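Local coordinates for protein teichoic acid D-alanine hydrolase (Staphylococcus aureus, PDB 5ZH8) that removes D-alanyl ester groups from wall teichoic and lipoteichoic acids and affects methicillin resistance and cell wall structure, at residues 234-238 with 239-243; 370-373 with 374-378; 200-203 with 204-207; 276-279 with 280-283; 115-118 with 119-123. One frame throughout, in Å; residues are numbered along the deposited sequence.

Contact 1: 234-238 with 239-243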
loop_
_atom_site.group_PDB
_atom_site.type_symbol
_atom_site.label_atom_id
_atom_site.label_comp_id
_atom_site.label_asym_id
_atom_site.label_seq_id
_atom_site.Cartn_x
_atom_site.Cartn_y
_atom_site.Cartn_z
ATOM N N ASN A 234 -4.259 -31.310 7.442
ATOM C CA ASN A 234 -4.138 -31.646 6.034
ATOM C C ASN A 234 -2.860 -31.049 5.455
ATOM O O ASN A 234 -2.145 -31.726 4.715
ATOM C CB ASN A 234 -5.365 -31.183 5.240
ATOM C CG ASN A 234 -6.564 -32.118 5.395
ATOM O OD1 ASN A 234 -7.664 -31.688 5.737
ATOM N ND2 ASN A 234 -6.362 -33.402 5.106
ATOM N N TYR A 235 -2.560 -29.796 5.804
ATOM C CA TYR A 235 -1.326 -29.159 5.334
ATOM C C TYR A 235 -0.070 -29.888 5.814
ATOM O O TYR A 235 0.833 -30.150 5.024
ATOM C CB TYR A 235 -1.220 -27.692 5.760
ATOM C CG TYR A 235 0.214 -27.206 5.669
ATOM C CD1 TYR A 235 0.762 -26.798 4.455
ATOM C CD2 TYR A 235 1.041 -27.212 6.791
ATOM C CE1 TYR A 235 2.079 -26.390 4.370
ATOM C CE2 TYR A 235 2.364 -26.805 6.708
ATOM C CZ TYR A 235 2.871 -26.399 5.498
ATOM O OH TYR A 235 4.180 -26.003 5.434
ATOM N N TYR A 236 0.007 -30.186 7.105
ATOM C CA TYR A 236 1.212 -30.823 7.644
ATOM C C TYR A 236 1.383 -32.262 7.147
ATOM O O TYR A 236 2.465 -32.643 6.692
ATOM C CB TYR A 236 1.252 -30.777 9.178
ATOM C CG TYR A 236 1.870 -29.509 9.721
ATOM C CD1 TYR A 236 3.224 -29.231 9.545
ATOM C CD2 TYR A 236 1.090 -28.561 10.363
ATOM C CE1 TYR A 236 3.785 -28.065 10.034
ATOM C CE2 TYR A 236 1.640 -27.385 10.850
ATOM C CZ TYR A 236 2.989 -27.140 10.684
ATOM O OH TYR A 236 3.550 -25.983 11.172
ATOM N N THR A 237 0.320 -33.051 7.227
ATOM C CA THR A 237 0.379 -34.454 6.823
ATOM C C THR A 237 0.634 -34.621 5.314
ATOM O O THR A 237 1.374 -35.518 4.904
ATOM C CB THR A 237 -0.913 -35.201 7.206
ATOM O OG1 THR A 237 -2.045 -34.472 6.724
ATOM C CG2 THR A 237 -1.031 -35.337 8.697
ATOM N N LYS A 238 0.041 -33.745 4.504
ATOM C CA LYS A 238 0.106 -33.882 3.046
ATOM C C LYS A 238 1.152 -33.010 2.345
ATOM O O LYS A 238 1.478 -33.265 1.187
ATOM C CB LYS A 238 -1.266 -33.617 2.420
ATOM C CG LYS A 238 -2.383 -34.541 2.883
ATOM C CD LYS A 238 -3.682 -34.164 2.182
ATOM C CE LYS A 238 -4.821 -35.118 2.494
ATOM N NZ LYS A 238 -4.626 -36.441 1.843
ATOM N N ILE A 239 1.670 -31.984 3.014
ATOM C CA ILE A 239 2.667 -31.084 2.393
ATOM C C ILE A 239 3.819 -30.752 3.338
ATOM O O ILE A 239 4.970 -31.070 3.049
ATOM C CB ILE A 239 2.027 -29.763 1.904
ATOM C CG1 ILE A 239 0.939 -30.036 0.858
ATOM C CG2 ILE A 239 3.090 -28.830 1.324
ATOM C CD1 ILE A 239 -0.011 -28.877 0.642
ATOM N N GLY A 240 3.500 -30.111 4.464
ATOM C CA GLY A 240 4.504 -29.608 5.408
ATOM C C GLY A 240 5.579 -30.607 5.774
ATOM O O GLY A 240 6.770 -30.329 5.617
ATOM N N ASP A 241 5.152 -31.776 6.247
ATOM C CA ASP A 241 6.072 -32.818 6.709
ATOM C C ASP A 241 6.719 -33.614 5.575
ATOM O O ASP A 241 7.936 -33.787 5.578
ATOM C CB ASP A 241 5.380 -33.755 7.715
ATOM C CG ASP A 241 5.045 -33.060 9.025
ATOM O OD1 ASP A 241 5.493 -31.905 9.228
ATOM O OD2 ASP A 241 4.337 -33.672 9.850
ATOM N N PRO A 242 5.921 -34.108 4.606
ATOM C CA PRO A 242 6.522 -34.774 3.443
ATOM C C PRO A 242 7.638 -33.977 2.767
ATOM O O PRO A 242 8.650 -34.562 2.383
ATOM C CB PRO A 242 5.341 -34.948 2.490
ATOM C CG PRO A 242 4.176 -35.110 3.398
ATOM C CD PRO A 242 4.451 -34.239 4.595
ATOM N N LEU A 243 7.466 -32.664 2.635
ATOM C CA LEU A 243 8.481 -31.826 1.991
ATOM C C LEU A 243 9.421 -31.134 2.989
ATOM O O LEU A 243 10.101 -30.179 2.631
ATOM C CB LEU A 243 7.812 -30.804 1.069
ATOM C CG LEU A 243 6.869 -31.369 -0.001
ATOM C CD1 LEU A 243 6.467 -30.275 -0.980
ATOM C CD2 LEU A 243 7.487 -32.546 -0.746
#

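Contact 2: 370-373 with 374-378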
loop_
_atom_site.group_PDB
_atom_site.type_symbol
_atom_site.label_atom_id
_atom_site.label_comp_id
_atom_site.label_asym_id
_atom_site.label_seq_id
_atom_site.Cartn_x
_atom_site.Cartn_y
_atom_site.Cartn_z
ATOM N N ASN A 370 6.927 -1.278 -2.416
ATOM C CA ASN A 370 6.851 -1.901 -3.728
ATOM C C ASN A 370 7.836 -3.066 -3.832
ATOM O O ASN A 370 9.026 -2.878 -4.118
ATOM C CB ASN A 370 7.127 -0.856 -4.804
ATOM C CG ASN A 370 6.749 -1.328 -6.186
ATOM O OD1 ASN A 370 6.632 -2.525 -6.438
ATOM N ND2 ASN A 370 6.559 -0.379 -7.095
ATOM N N ASN A 371 7.338 -4.276 -3.606
ATOM C CA ASN A 371 8.186 -5.460 -3.685
ATOM C C ASN A 371 8.370 -5.925 -5.141
ATOM O O ASN A 371 9.367 -6.560 -5.471
ATOM C CB ASN A 371 7.598 -6.586 -2.821
ATOM C CG ASN A 371 8.644 -7.588 -2.369
ATOM O OD1 ASN A 371 9.752 -7.209 -1.967
ATOM N ND2 ASN A 371 8.298 -8.872 -2.423
ATOM N N GLU A 372 7.408 -5.601 -6.005
ATOM C CA GLU A 372 7.373 -6.136 -7.376
ATOM C C GLU A 372 8.494 -5.561 -8.228
ATOM O O GLU A 372 9.118 -6.273 -9.003
ATOM C CB GLU A 372 6.039 -5.837 -8.048
ATOM C CG GLU A 372 5.750 -6.739 -9.237
ATOM C CD GLU A 372 5.109 -8.067 -8.852
ATOM O OE1 GLU A 372 4.496 -8.140 -7.777
ATOM O OE2 GLU A 372 5.193 -9.039 -9.635
ATOM N N VAL A 373 8.736 -4.264 -8.078
ATOM C CA VAL A 373 9.823 -3.611 -8.779
ATOM C C VAL A 373 11.139 -4.268 -8.386
ATOM O O VAL A 373 12.020 -4.443 -9.227
ATOM C CB VAL A 373 9.866 -2.093 -8.485
ATOM C CG1 VAL A 373 11.168 -1.480 -8.975
ATOM C CG2 VAL A 373 8.691 -1.383 -9.146
ATOM N N ARG A 374 11.262 -4.648 -7.116
ATOM C CA ARG A 374 12.507 -5.238 -6.623
ATOM C C ARG A 374 12.739 -6.613 -7.230
ATOM O O ARG A 374 13.796 -6.879 -7.790
ATOM C CB ARG A 374 12.511 -5.352 -5.093
ATOM C CG ARG A 374 12.357 -4.040 -4.336
ATOM C CD ARG A 374 12.219 -4.319 -2.846
ATOM N NE ARG A 374 12.284 -3.117 -2.011
ATOM C CZ ARG A 374 13.397 -2.447 -1.738
ATOM N NH1 ARG A 374 14.558 -2.825 -2.257
ATOM N NH2 ARG A 374 13.349 -1.380 -0.956
ATOM N N ILE A 375 11.742 -7.481 -7.113
ATOM C CA ILE A 375 11.870 -8.856 -7.582
ATOM C C ILE A 375 12.009 -8.914 -9.112
ATOM O O ILE A 375 12.678 -9.798 -9.634
ATOM C CB ILE A 375 10.701 -9.735 -7.073
ATOM C CG1 ILE A 375 11.072 -11.221 -7.114
ATOM C CG2 ILE A 375 9.423 -9.476 -7.865
ATOM C CD1 ILE A 375 10.100 -12.117 -6.380
ATOM N N LYS A 376 11.402 -7.961 -9.819
ATOM C CA LYS A 376 11.563 -7.862 -11.274
ATOM C C LYS A 376 12.985 -7.501 -11.630
ATOM O O LYS A 376 13.570 -8.070 -12.544
ATOM C CB LYS A 376 10.632 -6.815 -11.877
ATOM C CG LYS A 376 9.193 -7.262 -12.007
ATOM C CD LYS A 376 8.309 -6.095 -12.418
ATOM C CE LYS A 376 6.906 -6.552 -12.808
ATOM N NZ LYS A 376 6.298 -5.692 -13.877
ATOM N N HIS A 377 13.534 -6.544 -10.901
ATOM C CA HIS A 377 14.878 -6.078 -11.166
ATOM C C HIS A 377 15.867 -7.216 -10.970
ATOM O O HIS A 377 16.831 -7.343 -11.713
ATOM C CB HIS A 377 15.218 -4.906 -10.260
ATOM C CG HIS A 377 16.594 -4.365 -10.468
ATOM N ND1 HIS A 377 16.976 -3.729 -11.630
ATOM C CD2 HIS A 377 17.680 -4.362 -9.661
ATOM C CE1 HIS A 377 18.239 -3.364 -11.534
ATOM N NE2 HIS A 377 18.686 -3.726 -10.345
ATOM N N ILE A 378 15.616 -8.054 -9.974
ATOM C CA ILE A 378 16.481 -9.195 -9.697
ATOM C C ILE A 378 16.332 -10.272 -10.782
ATOM O O ILE A 378 17.316 -10.765 -11.322
ATOM C CB ILE A 378 16.174 -9.777 -8.305
ATOM C CG1 ILE A 378 16.641 -8.796 -7.227
ATOM C CG2 ILE A 378 16.828 -11.138 -8.122
ATOM C CD1 ILE A 378 16.244 -9.181 -5.815
#

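Contact 3: 200-203 with 204-207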
loop_
_atom_site.group_PDB
_atom_site.type_symbol
_atom_site.label_atom_id
_atom_site.label_comp_id
_atom_site.label_asym_id
_atom_site.label_seq_id
_atom_site.Cartn_x
_atom_site.Cartn_y
_atom_site.Cartn_z
ATOM N N GLY A 200 -23.382 -14.175 0.139
ATOM C CA GLY A 200 -23.758 -14.859 -1.084
ATOM C C GLY A 200 -23.255 -14.215 -2.359
ATOM O O GLY A 200 -22.177 -13.607 -2.402
ATOM N N ILE A 201 -24.068 -14.339 -3.404
ATOM C CA ILE A 201 -23.676 -13.980 -4.774
ATOM C C ILE A 201 -23.993 -12.529 -5.115
ATOM O O ILE A 201 -24.962 -11.953 -4.619
ATOM C CB ILE A 201 -24.316 -14.962 -5.805
ATOM C CG1 ILE A 201 -23.299 -16.029 -6.193
ATOM C CG2 ILE A 201 -24.757 -14.293 -7.108
ATOM C CD1 ILE A 201 -22.733 -16.778 -5.010
ATOM N N ASP A 202 -23.156 -11.961 -5.976
ATOM C CA ASP A 202 -23.370 -10.641 -6.543
ATOM C C ASP A 202 -23.681 -10.809 -8.035
ATOM O O ASP A 202 -22.778 -11.132 -8.819
ATOM C CB ASP A 202 -22.122 -9.787 -6.344
ATOM C CG ASP A 202 -22.299 -8.373 -6.842
ATOM O OD1 ASP A 202 -23.438 -7.865 -6.820
ATOM O OD2 ASP A 202 -21.290 -7.763 -7.249
ATOM N N PRO A 203 -24.959 -10.625 -8.430
ATOM C CA PRO A 203 -25.384 -10.963 -9.789
ATOM C C PRO A 203 -24.527 -10.372 -10.895
ATOM O O PRO A 203 -24.103 -11.116 -11.765
ATOM C CB PRO A 203 -26.806 -10.415 -9.861
ATOM C CG PRO A 203 -27.310 -10.548 -8.469
ATOM C CD PRO A 203 -26.124 -10.373 -7.562
ATOM N N LYS A 204 -24.273 -9.064 -10.859
ATOM C CA LYS A 204 -23.503 -8.377 -11.908
ATOM C C LYS A 204 -22.097 -8.957 -12.099
ATOM O O LYS A 204 -21.570 -8.959 -13.207
ATOM C CB LYS A 204 -23.435 -6.865 -11.638
ATOM C CG LYS A 204 -22.664 -6.435 -10.391
ATOM C CD LYS A 204 -22.707 -4.922 -10.187
ATOM C CE LYS A 204 -24.093 -4.411 -9.798
ATOM N NZ LYS A 204 -24.613 -5.048 -8.555
ATOM N N LYS A 205 -21.513 -9.446 -11.006
ATOM C CA LYS A 205 -20.192 -10.064 -11.021
ATOM C C LYS A 205 -20.225 -11.584 -11.224
ATOM O O LYS A 205 -19.185 -12.232 -11.146
ATOM C CB LYS A 205 -19.437 -9.703 -9.733
ATOM C CG LYS A 205 -18.847 -8.297 -9.778
ATOM C CD LYS A 205 -17.525 -8.272 -10.544
ATOM C CE LYS A 205 -17.255 -6.928 -11.217
ATOM N NZ LYS A 205 -17.207 -5.790 -10.257
ATOM N N TYR A 206 -21.394 -12.161 -11.465
ATOM C CA TYR A 206 -21.449 -13.610 -11.696
ATOM C C TYR A 206 -20.665 -14.034 -12.947
ATOM O O TYR A 206 -20.752 -13.403 -14.002
ATOM C CB TYR A 206 -22.889 -14.127 -11.761
ATOM C CG TYR A 206 -22.989 -15.553 -12.267
ATOM C CD1 TYR A 206 -22.537 -16.626 -11.494
ATOM C CD2 TYR A 206 -23.534 -15.833 -13.526
ATOM C CE1 TYR A 206 -22.621 -17.928 -11.958
ATOM C CE2 TYR A 206 -23.623 -17.132 -13.995
ATOM C CZ TYR A 206 -23.167 -18.176 -13.210
ATOM O OH TYR A 206 -23.260 -19.468 -13.681
ATOM N N LYS A 207 -19.911 -15.126 -12.816
ATOM C CA LYS A 207 -19.052 -15.652 -13.883
ATOM C C LYS A 207 -18.073 -14.622 -14.486
ATOM O O LYS A 207 -17.672 -14.743 -15.643
ATOM C CB LYS A 207 -19.900 -16.330 -14.978
ATOM C CG LYS A 207 -19.174 -17.385 -15.809
ATOM C CD LYS A 207 -18.813 -18.655 -15.038
ATOM C CE LYS A 207 -19.992 -19.608 -14.867
ATOM N NZ LYS A 207 -19.575 -21.034 -14.994
#

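Contact 4: 276-279 with 280-283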
loop_
_atom_site.group_PDB
_atom_site.type_symbol
_atom_site.label_atom_id
_atom_site.label_comp_id
_atom_site.label_asym_id
_atom_site.label_seq_id
_atom_site.Cartn_x
_atom_site.Cartn_y
_atom_site.Cartn_z
ATOM N N PRO A 276 -1.654 -8.431 13.144
ATOM C CA PRO A 276 -2.690 -9.312 12.613
ATOM C C PRO A 276 -3.734 -9.634 13.682
ATOM O O PRO A 276 -3.387 -10.093 14.773
ATOM C CB PRO A 276 -1.915 -10.565 12.207
ATOM C CG PRO A 276 -0.523 -10.100 11.974
ATOM C CD PRO A 276 -0.310 -9.019 12.991
ATOM N N ASN A 277 -4.997 -9.367 13.357
ATOM C CA ASN A 277 -6.103 -9.486 14.304
ATOM C C ASN A 277 -7.216 -10.437 13.829
ATOM O O ASN A 277 -8.241 -10.566 14.505
ATOM C CB ASN A 277 -6.685 -8.092 14.579
ATOM C CG ASN A 277 -7.104 -7.363 13.310
ATOM O OD1 ASN A 277 -6.853 -7.818 12.194
ATOM N ND2 ASN A 277 -7.771 -6.239 13.479
ATOM N N ILE A 278 -7.009 -11.095 12.686
ATOM C CA ILE A 278 -8.049 -11.909 12.050
ATOM C C ILE A 278 -7.543 -13.253 11.499
ATOM O O ILE A 278 -8.254 -13.939 10.766
ATOM C CB ILE A 278 -8.715 -11.130 10.891
ATOM C CG1 ILE A 278 -7.668 -10.684 9.862
ATOM C CG2 ILE A 278 -9.484 -9.936 11.429
ATOM C CD1 ILE A 278 -8.250 -10.079 8.600
ATOM N N LEU A 279 -6.326 -13.641 11.863
ATOM C CA LEU A 279 -5.691 -14.812 11.267
ATOM C C LEU A 279 -6.305 -16.128 11.755
ATOM O O LEU A 279 -6.099 -17.181 11.141
ATOM C CB LEU A 279 -4.183 -14.778 11.523
ATOM C CG LEU A 279 -3.416 -13.554 10.993
ATOM C CD1 LEU A 279 -1.927 -13.750 11.216
ATOM C CD2 LEU A 279 -3.717 -13.309 9.521
ATOM N N ASP A 280 -7.058 -16.074 12.851
ATOM C CA ASP A 280 -7.842 -17.234 13.315
ATOM C C ASP A 280 -8.962 -17.652 12.346
ATOM O O ASP A 280 -9.377 -18.804 12.348
ATOM C CB ASP A 280 -8.412 -16.993 14.729
ATOM C CG ASP A 280 -9.252 -15.724 14.835
ATOM O OD1 ASP A 280 -9.264 -14.897 13.889
ATOM O OD2 ASP A 280 -9.896 -15.550 15.893
ATOM N N GLN A 281 -9.429 -16.718 11.518
ATOM C CA GLN A 281 -10.482 -16.986 10.538
ATOM C C GLN A 281 -9.946 -17.107 9.106
ATOM O O GLN A 281 -10.724 -17.244 8.161
ATOM C CB GLN A 281 -11.530 -15.867 10.605
ATOM C CG GLN A 281 -11.195 -14.615 9.794
ATOM C CD GLN A 281 -11.756 -13.335 10.388
ATOM O OE1 GLN A 281 -12.459 -12.583 9.715
ATOM N NE2 GLN A 281 -11.440 -13.078 11.657
ATOM N N TYR A 282 -8.623 -17.060 8.950
ATOM C CA TYR A 282 -7.991 -16.964 7.630
ATOM C C TYR A 282 -7.199 -18.208 7.224
ATOM O O TYR A 282 -6.228 -18.114 6.465
ATOM C CB TYR A 282 -7.102 -15.707 7.564
ATOM C CG TYR A 282 -7.614 -14.673 6.587
ATOM C CD1 TYR A 282 -7.317 -14.771 5.229
ATOM C CD2 TYR A 282 -8.412 -13.617 7.013
ATOM C CE1 TYR A 282 -7.792 -13.837 4.328
ATOM C CE2 TYR A 282 -8.891 -12.678 6.118
ATOM C CZ TYR A 282 -8.579 -12.792 4.777
ATOM O OH TYR A 282 -9.055 -11.855 3.892
ATOM N N TYR A 283 -7.628 -19.373 7.704
ATOM C CA TYR A 283 -6.958 -20.628 7.363
ATOM C C TYR A 283 -7.152 -20.947 5.890
ATOM O O TYR A 283 -8.267 -21.222 5.453
ATOM C CB TYR A 283 -7.466 -21.778 8.234
ATOM C CG TYR A 283 -6.858 -21.789 9.619
ATOM C CD1 TYR A 283 -7.371 -20.984 10.628
ATOM C CD2 TYR A 283 -5.763 -22.598 9.914
ATOM C CE1 TYR A 283 -6.811 -20.984 11.893
ATOM C CE2 TYR A 283 -5.199 -22.604 11.176
ATOM C CZ TYR A 283 -5.732 -21.796 12.164
ATOM O OH TYR A 283 -5.198 -21.791 13.432
#

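Contact 5: 115-118 with 119-123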
loop_
_atom_site.group_PDB
_atom_site.type_symbol
_atom_site.label_atom_id
_atom_site.label_comp_id
_atom_site.label_asym_id
_atom_site.label_seq_id
_atom_site.Cartn_x
_atom_site.Cartn_y
_atom_site.Cartn_z
ATOM N N ILE A 115 15.366 -6.618 16.783
ATOM C CA ILE A 115 15.701 -7.936 16.255
ATOM C C ILE A 115 15.908 -7.831 14.753
ATOM O O ILE A 115 14.989 -7.461 14.022
ATOM C CB ILE A 115 14.576 -8.958 16.516
ATOM C CG1 ILE A 115 14.325 -9.112 18.023
ATOM C CG2 ILE A 115 14.902 -10.308 15.865
ATOM C CD1 ILE A 115 12.986 -9.741 18.351
ATOM N N LYS A 116 17.112 -8.163 14.299
ATOM C CA LYS A 116 17.440 -8.108 12.873
ATOM C C LYS A 116 16.789 -9.247 12.108
ATOM O O LYS A 116 16.555 -10.305 12.665
ATOM C CB LYS A 116 18.959 -8.134 12.662
ATOM C CG LYS A 116 19.650 -6.832 13.051
ATOM C CD LYS A 116 20.773 -6.496 12.080
ATOM C CE LYS A 116 21.375 -5.122 12.345
ATOM N NZ LYS A 116 22.162 -5.090 13.614
ATOM N N ASN A 117 16.490 -9.012 10.832
ATOM C CA ASN A 117 16.030 -10.075 9.922
ATOM C C ASN A 117 17.157 -11.059 9.644
ATOM O O ASN A 117 18.256 -10.662 9.267
ATOM C CB ASN A 117 15.552 -9.498 8.587
ATOM C CG ASN A 117 14.157 -8.915 8.663
ATOM O OD1 ASN A 117 13.245 -9.536 9.188
ATOM N ND2 ASN A 117 13.981 -7.725 8.110
ATOM N N THR A 118 16.879 -12.341 9.832
ATOM C CA THR A 118 17.839 -13.398 9.546
ATOM C C THR A 118 17.186 -14.379 8.587
ATOM O O THR A 118 16.004 -14.226 8.265
ATOM C CB THR A 118 18.243 -14.122 10.837
ATOM O OG1 THR A 118 17.101 -14.770 11.399
ATOM C CG2 THR A 118 18.786 -13.138 11.847
ATOM N N PRO A 119 17.944 -15.383 8.112
ATOM C CA PRO A 119 17.306 -16.441 7.318
ATOM C C PRO A 119 16.228 -17.212 8.086
ATOM O O PRO A 119 15.338 -17.796 7.475
ATOM C CB PRO A 119 18.478 -17.357 6.951
ATOM C CG PRO A 119 19.662 -16.449 6.924
ATOM C CD PRO A 119 19.416 -15.461 8.039
ATOM N N ASN A 120 16.306 -17.199 9.414
ATOM C CA ASN A 120 15.289 -17.827 10.263
ATOM C C ASN A 120 13.970 -17.056 10.347
ATOM O O ASN A 120 12.946 -17.635 10.713
ATOM C CB ASN A 120 15.834 -18.058 11.673
ATOM C CG ASN A 120 16.371 -19.454 11.856
ATOM O OD1 ASN A 120 17.584 -19.672 11.850
ATOM N ND2 ASN A 120 15.463 -20.421 11.989
ATOM N N THR A 121 13.994 -15.766 10.018
ATOM C CA THR A 121 12.791 -14.945 10.050
ATOM C C THR A 121 11.706 -15.488 9.121
ATOM O O THR A 121 11.950 -15.735 7.930
ATOM C CB THR A 121 13.086 -13.499 9.634
ATOM O OG1 THR A 121 14.147 -12.976 10.439
ATOM C CG2 THR A 121 11.850 -12.632 9.801
ATOM N N MET A 122 10.512 -15.657 9.681
ATOM C CA MET A 122 9.352 -16.155 8.949
ATOM C C MET A 122 8.385 -15.001 8.715
ATOM O O MET A 122 8.045 -14.274 9.647
ATOM C CB MET A 122 8.664 -17.264 9.750
ATOM C CG MET A 122 9.556 -18.466 9.993
ATOM S SD MET A 122 9.053 -19.510 11.364
ATOM C CE MET A 122 7.617 -20.343 10.691
ATOM N N PHE A 123 7.945 -14.846 7.472
ATOM C CA PHE A 123 7.090 -13.732 7.079
ATOM C C PHE A 123 5.682 -14.199 6.775
ATOM O O PHE A 123 5.487 -15.286 6.255
ATOM C CB PHE A 123 7.663 -13.037 5.842
ATOM C CG PHE A 123 9.012 -12.431 6.068
ATOM C CD1 PHE A 123 10.149 -13.219 6.034
ATOM C CD2 PHE A 123 9.143 -11.080 6.328
ATOM C CE1 PHE A 123 11.394 -12.669 6.249
ATOM C CE2 PHE A 123 10.388 -10.526 6.546
ATOM C CZ PHE A 123 11.516 -11.318 6.506
#

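Contact 1: 234-238 with 239-243
Tyr235 O is gripped by two backbone amides one residue apart, those of Ile239 and Gly240. Gly240 N lies 2.7 Å from Tyr235 O in an almost straight bond, whereas Ile239 N reaches the same oxygen along a more bent path (N-H...O 134°), and the two donors arrive from opposite faces of the carbonyl plane. One residue on, Asp241 N donates over 2.9 Å to Tyr236 O, lying in the carbonyl plane on a lone pair.

The packing is aromatic and apolar. With CG anti to the backbone N, chi1 161° brings the Tyr235 ring alongside Gly240, whose N sits over the outer part of one face and whose CA is 3.6 Å from Tyr235 CZ. Ile239 adds its CG2, 4.0 Å from Tyr235 CE1. Within 234-238, CE2 of Tyr235 stands over the centre of the Tyr236 ring.

Polar ends look elsewhere. Asp241 OD1 meets the edge of the Tyr236 ring near its plane, 3.5 Å from Tyr236 CD1, but its salt bridge is to Arg55, which also makes a cation-pi contact with Tyr236. Lys238 NZ pairs with Glu143, while Ile239 packs on helix 129-142. Bonds reaching five residues back, from Gly240 and Asp241, mark a pi-type widening in the last turn of helix 231-240.

Contact 2: 370-373 with 374-378
Arg374 and Asn371 set their side chains at about a right angle, with CD of Arg374 3.9 Å from OD1 of Asn371 and the guanidinium and amide planes 49° apart. The arginine runs extended from CG to NE back towards the start of the helix, its CG resting 3.5 Å from Asn370 O; the far end binds Ser86. Asn370 itself is the N-cap of helix 371-382: its OD1 accepts Val373 N at 3.2 Å in a straight bond from above the carbonyl plane, and Glu372 N more weakly. Regular i to i+4 bonds follow, beginning with Ile375 N to Asn371 O at 3.0 Å. Glu372 and Lys376 meet through their aliphatic parts, Glu372 CG lying 3.8 Å from Lys376 CE, while their charged atoms stay apart, Glu372 OE2 being held by Arg341 and Tyr354. Ile375 packs on strands 349-355 and 359-365, so this helix covers the main sheet. Tyr266 of the second subunit packs on Asn370 and Val373.

Contact 3: 200-203 with 204-207
Asp202 faces two lysines, Lys204 and Lys205, and its two carboxylate oxygens meet different parts of the lysine chains. The aspartate holds CG anti to the backbone N (chi1 -177°), which carries the carboxylate forward over the turn. Its OD1 makes a salt bridge with Lys204 NZ at 3.5 Å, near the long end for such a pair. Lys204 reaches it by curling: CG sits between the backbone N and the carbonyl carbon (chi1 66°), and bends at chi3 and chi4 bring the ammonium group round, while its CG passes 3.7 Å from Asp202 OD2. A crystal neighbour touches both residues and may influence this conformation.

Lys205 behaves otherwise. It runs alongside the aspartate, with CG 3.6 Å from Asp202 OD2, yet its chain folds at chi2 and again at chi4, and NZ remains 5.4 Å from that oxygen. Two successive overlapping turns lie beneath, each closed by an i to i+3 backbone bond: a weak one from Lys205 N to Asp202 O, then Tyr206 N to Pro203 O at 2.9 Å, with the donor well above the carbonyl plane. The Tyr206 ring makes a cation-pi contact with Lys163.

These turns belong to the loop between helices 189-199 and 213-227, on the surface of the chain. Asp202 itself is buried, and the two ammonium groups, one in a long salt bridge and the other merely nearby, would probably favour its ionised form.

Contact 4: 276-279 with 280-283
Ile278 and Tyr282 run alongside each other in the same direction and form the densely packed flank of this turn. Ile278 CD1 comes obliquely to the tyrosine ring, 3.7 Å from Tyr282 CE2, while Ile278 O lies at the ring's edge, in its plane. The isoleucine reaches this place because CG1 stands between the backbone N and the carbonyl carbon (chi1 57°). Phe346 of strand 340-346 covers Ile278, Leu279 and the Tyr282 ring. Gln281 closes over the other part of Ile278: its chain, bent at chi2, lays NE2 3.4 Å from Ile278 CB.

Backbone bonds join the two halves of the turn, from Gln281 N to Ile278 O at 3.1 Å and, weakly, from Tyr282 N to Leu279 O at 3.3 Å. The looser flank carries Asp280, which is partly exposed; its OD1 comes 3.4 Å from Ile278 C, a contact without a hydrogen bond.

The polar tips on the buried flank are spoken for elsewhere, Gln281 by Ser183 O and Tyr180 OH, Tyr282 OH by Asp213. This turn, within the loop from strand 272-273 to strand 288-290, thus buries an apolar flank against Phe346, and those distant bonds should fix the amide and phenol more firmly than the packing alone.

Contact 5: 115-118 with 119-123
Thr121 folds back on Thr118. Its CB lies 3.3 Å from Thr118 O, over the mouth of the turn. From there OG1, anti to the carbonyl carbon (chi1 -54°), swings beside its own backbone N and receives Thr118 N at 2.9 Å in a nearly straight bond (167°). That oxygen has a second partner in Gln109 OE1, to which it would donate, consistent with the hydroxyl both giving and accepting. The other branch, CG2, anti to the backbone N, meets Asn117 OD1 at 3.5 Å.

The frame for all this is a type I beta turn from Thr118 to Thr121, leading from strand 115-116 towards strand 123-124. Thr121 N closes it on Thr118 O at 3.1 Å, approaching from far above the carbonyl plane. Thr118 OG1 accepts from Asn120 N at 3.2 Å, a weak bond of the ST-turn kind.

From before and after the turn, Asn117 and Phe123 meet at about a right angle, amide and ring planes 41° apart, with Asn117 OD1 approaching Phe123 CZ obliquely at 3.7 Å. The amide nitrogen of Asn117 is held by Tyr106 O, and Asn120 anchors its own amide on Ser63 and Leu65.

In the fold
All five contacts are local, yet they differ with their place. Contacts 4 and 5 are buried turns, contacts 1 and 2 partly buried helix ends, and contact 3 a surface turn, farthest from the chain's centre. The helical pair show contrasting ends: contact 2 opens helix 371-382 with a side-chain cap, whereas contact 1 finishes helix 231-240 with wider backbone bonds. They lie on opposite sides of the chain's centre, about 30 Å apart between centres. Contacts 2, 4 and 5 all touch the large antiparallel sheet, and contacts 1, 4 and 5 touch or join the three-stranded sheet of 123-124, 288-290 and 248-250. A salt bridge spans the two segments only in contact 3.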